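Local coordinates for Alpha/beta hydrolase fold-3 domain-containing protein (Enterococcus faecalis, PDB 2QRU) that is of unknown function but has an alpha/beta hydrolase fold and is probably a hydrolase, at residues A[4-9]-A[18-23]. Numbering follows the deposited sequence.
Sequences HLKNNQ and TIYPTT
Asn7 and Ile19 exchange two backbone hydrogen bonds, the evidence that strands 7-10 and 16-20 pair as an antiparallel hairpin: Ile19 N reaches Asn7 O at 2.7 Å, nearly straight at 169°, and Asn7 N returns a longer bond to Ile19 O. That carbonyl also receives a CA-H...O contact, with Lys6 CA 3.1 Å from Ile19 O. Asn8 faces Thr18 as the next, non-hydrogen-bonded pair, where Thr18 OG1 donates to Asn8 OD1 at 2.7 Å. This hydroxyl comes from above the carbonyl plane, 37° out of it, so it is not aimed along a lone pair of Asn8 OD1.

Lys6 can be followed outward. With CG anti to the backbone N (chi1 174°) and the chain extended beyond, it runs alongside Tyr20, both side chains pointing the same way. Lys6 CB and CG pass Ile19 O, CG also approaches the Thr18 methyl, and CD meets Tyr20 CE2. Lys6 CE lies 3.3 Å from Tyr20 CE2. Thr18 CG2 is 3.6 Å from Lys6 CE. Lys6 NZ ends 4.0 Å from Tyr20 OH. The touching is thus done by methylenes.

On the face holding Asn7 and Ile19, Asn7 ND2 donates a hydrogen bond to Leu5 O at 2.9 Å, holding the amide back along its own segment, with ND2 beside Ile19 CB. Gln9 OE1 touches Ile19 CD1. Beyond the strands, Pro21 packs on the backbone of His4 and Leu5, and Thr22 O lies over one face of the His4 ring, whose NE2 is hydrogen-bonded to Glu25.

This N-terminal beta hairpin forms one edge of the central mixed sheet of the alpha/beta hydrolase fold, with strand 7-10 outermost; strand 16-20 joins it to strand 59-64 through backbone bonds of Thr18 and Tyr20 to Ala63 and Val61, while Ile19 and Gln9 pack against Ile92 of helix 74-93.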
loop_
_atom_site.group_PDB
_atom_site.type_symbol
_atom_site.label_atom_id
_atom_site.label_comp_id
_atom_site.label_asym_id
_atom_site.label_seq_id
_atom_site.Cartn_x
_atom_site.Cartn_y
_atom_site.Cartn_z
ATOM N N HIS A 4 0.336 -24.071 -10.837
ATOM C CA HIS A 4 0.885 -23.165 -9.820
ATOM C C HIS A 4 2.113 -22.448 -10.369
ATOM O O HIS A 4 3.259 -22.750 -9.981
ATOM C CB HIS A 4 1.259 -23.922 -8.536
ATOM C CG HIS A 4 0.109 -24.616 -7.871
ATOM N ND1 HIS A 4 0.283 -25.724 -7.064
ATOM C CD2 HIS A 4 -1.223 -24.372 -7.895
ATOM C CE1 HIS A 4 -0.894 -26.126 -6.614
ATOM N NE2 HIS A 4 -1.823 -25.319 -7.100
ATOM N N LEU A 5 1.872 -21.540 -11.309
ATOM C CA LEU A 5 2.912 -20.674 -11.825
ATOM C C LEU A 5 2.463 -19.228 -11.654
ATOM O O LEU A 5 1.271 -18.928 -11.757
ATOM C CB LEU A 5 3.179 -20.942 -13.309
ATOM C CG LEU A 5 3.785 -22.275 -13.738
ATOM C CD1 LEU A 5 3.930 -22.252 -15.246
ATOM C CD2 LEU A 5 5.126 -22.530 -13.052
ATOM N N LYS A 6 3.430 -18.356 -11.391
ATOM C CA LYS A 6 3.202 -16.906 -11.339
ATOM C C LYS A 6 2.533 -16.518 -12.660
ATOM O O LYS A 6 2.956 -16.961 -13.744
ATOM C CB LYS A 6 4.538 -16.180 -11.186
ATOM C CG LYS A 6 4.448 -14.640 -11.268
ATOM C CD LYS A 6 5.830 -14.042 -11.293
ATOM C CE LYS A 6 5.762 -12.536 -11.112
ATOM N NZ LYS A 6 6.908 -11.880 -11.770
ATOM N N ASN A 7 1.466 -15.737 -12.575
ATOM C CA ASN A 7 0.712 -15.374 -13.771
ATOM C C ASN A 7 -0.121 -14.135 -13.521
ATOM O O ASN A 7 -0.503 -13.864 -12.377
ATOM C CB ASN A 7 -0.185 -16.535 -14.230
ATOM C CG ASN A 7 -1.367 -16.781 -13.292
ATOM O OD1 ASN A 7 -2.500 -16.385 -13.600
ATOM N ND2 ASN A 7 -1.109 -17.397 -12.135
ATOM N N ASN A 8 -0.395 -13.403 -14.599
ATOM C CA ASN A 8 -1.199 -12.183 -14.524
ATOM C C ASN A 8 -2.595 -12.475 -15.038
ATOM O O ASN A 8 -2.775 -13.225 -16.022
ATOM C CB ASN A 8 -0.581 -11.100 -15.404
ATOM C CG ASN A 8 0.487 -10.298 -14.700
ATOM O OD1 ASN A 8 1.121 -10.761 -13.741
ATOM N ND2 ASN A 8 0.691 -9.064 -15.173
ATOM N N GLN A 9 -3.577 -11.841 -14.409
ATOM C CA GLN A 9 -4.969 -11.940 -14.824
ATOM C C GLN A 9 -5.545 -10.519 -14.877
ATOM O O GLN A 9 -5.205 -9.678 -14.051
ATOM C CB GLN A 9 -5.707 -12.725 -13.757
ATOM C CG GLN A 9 -6.789 -13.639 -14.230
ATOM C CD GLN A 9 -6.899 -14.860 -13.333
ATOM O OE1 GLN A 9 -5.954 -15.645 -13.202
ATOM N NE2 GLN A 9 -8.053 -15.011 -12.685
ATOM N N THR A 18 -1.109 -9.715 -10.381
ATOM C CA THR A 18 -0.058 -10.729 -10.533
ATOM C C THR A 18 -0.249 -11.733 -9.396
ATOM O O THR A 18 -0.265 -11.345 -8.212
ATOM C CB THR A 18 1.366 -10.115 -10.486
ATOM O OG1 THR A 18 1.539 -9.179 -11.566
ATOM C CG2 THR A 18 2.438 -11.207 -10.630
ATOM N N ILE A 19 -0.457 -12.994 -9.776
ATOM C CA ILE A 19 -0.742 -14.085 -8.821
ATOM C C ILE A 19 0.524 -14.915 -8.593
ATOM O O ILE A 19 1.171 -15.354 -9.551
ATOM C CB ILE A 19 -1.873 -14.992 -9.381
ATOM C CG1 ILE A 19 -3.125 -14.171 -9.652
ATOM C CG2 ILE A 19 -2.192 -16.150 -8.435
ATOM C CD1 ILE A 19 -4.088 -14.796 -10.610
ATOM N N TYR A 20 0.886 -15.123 -7.327
ATOM C CA TYR A 20 2.001 -15.998 -6.981
ATOM C C TYR A 20 1.429 -17.134 -6.127
ATOM O O TYR A 20 1.247 -16.974 -4.930
ATOM C CB TYR A 20 3.034 -15.235 -6.146
ATOM C CG TYR A 20 3.669 -13.993 -6.748
ATOM C CD1 TYR A 20 3.028 -12.748 -6.686
ATOM C CD2 TYR A 20 4.957 -14.053 -7.286
ATOM C CE1 TYR A 20 3.642 -11.610 -7.190
ATOM C CE2 TYR A 20 5.578 -12.936 -7.792
ATOM C CZ TYR A 20 4.913 -11.708 -7.731
ATOM O OH TYR A 20 5.513 -10.582 -8.231
ATOM N N PRO A 21 1.093 -18.280 -6.749
ATOM C CA PRO A 21 0.475 -19.388 -6.012
ATOM C C PRO A 21 1.394 -20.071 -4.980
ATOM O O PRO A 21 2.624 -20.077 -5.117
ATOM C CB PRO A 21 0.109 -20.400 -7.117
ATOM C CG PRO A 21 0.238 -19.657 -8.414
ATOM C CD PRO A 21 1.237 -18.568 -8.187
ATOM N N THR A 22 0.778 -20.633 -3.948
ATOM C CA THR A 22 1.490 -21.536 -3.039
ATOM C C THR A 22 1.609 -22.919 -3.693
ATOM O O THR A 22 1.060 -23.147 -4.781
ATOM C CB THR A 22 0.744 -21.669 -1.715
ATOM O OG1 THR A 22 -0.588 -22.144 -1.973
ATOM C CG2 THR A 22 0.667 -20.328 -1.039
ATOM N N THR A 23 2.316 -23.836 -3.031
ATOM C CA THR A 23 2.551 -25.183 -3.577
ATOM C C THR A 23 1.339 -26.104 -3.415
ATOM O O THR A 23 1.233 -27.142 -4.086
ATOM C CB THR A 23 3.769 -25.852 -2.903
ATOM O OG1 THR A 23 3.562 -25.888 -1.487
ATOM C CG2 THR A 23 5.059 -25.083 -3.210
#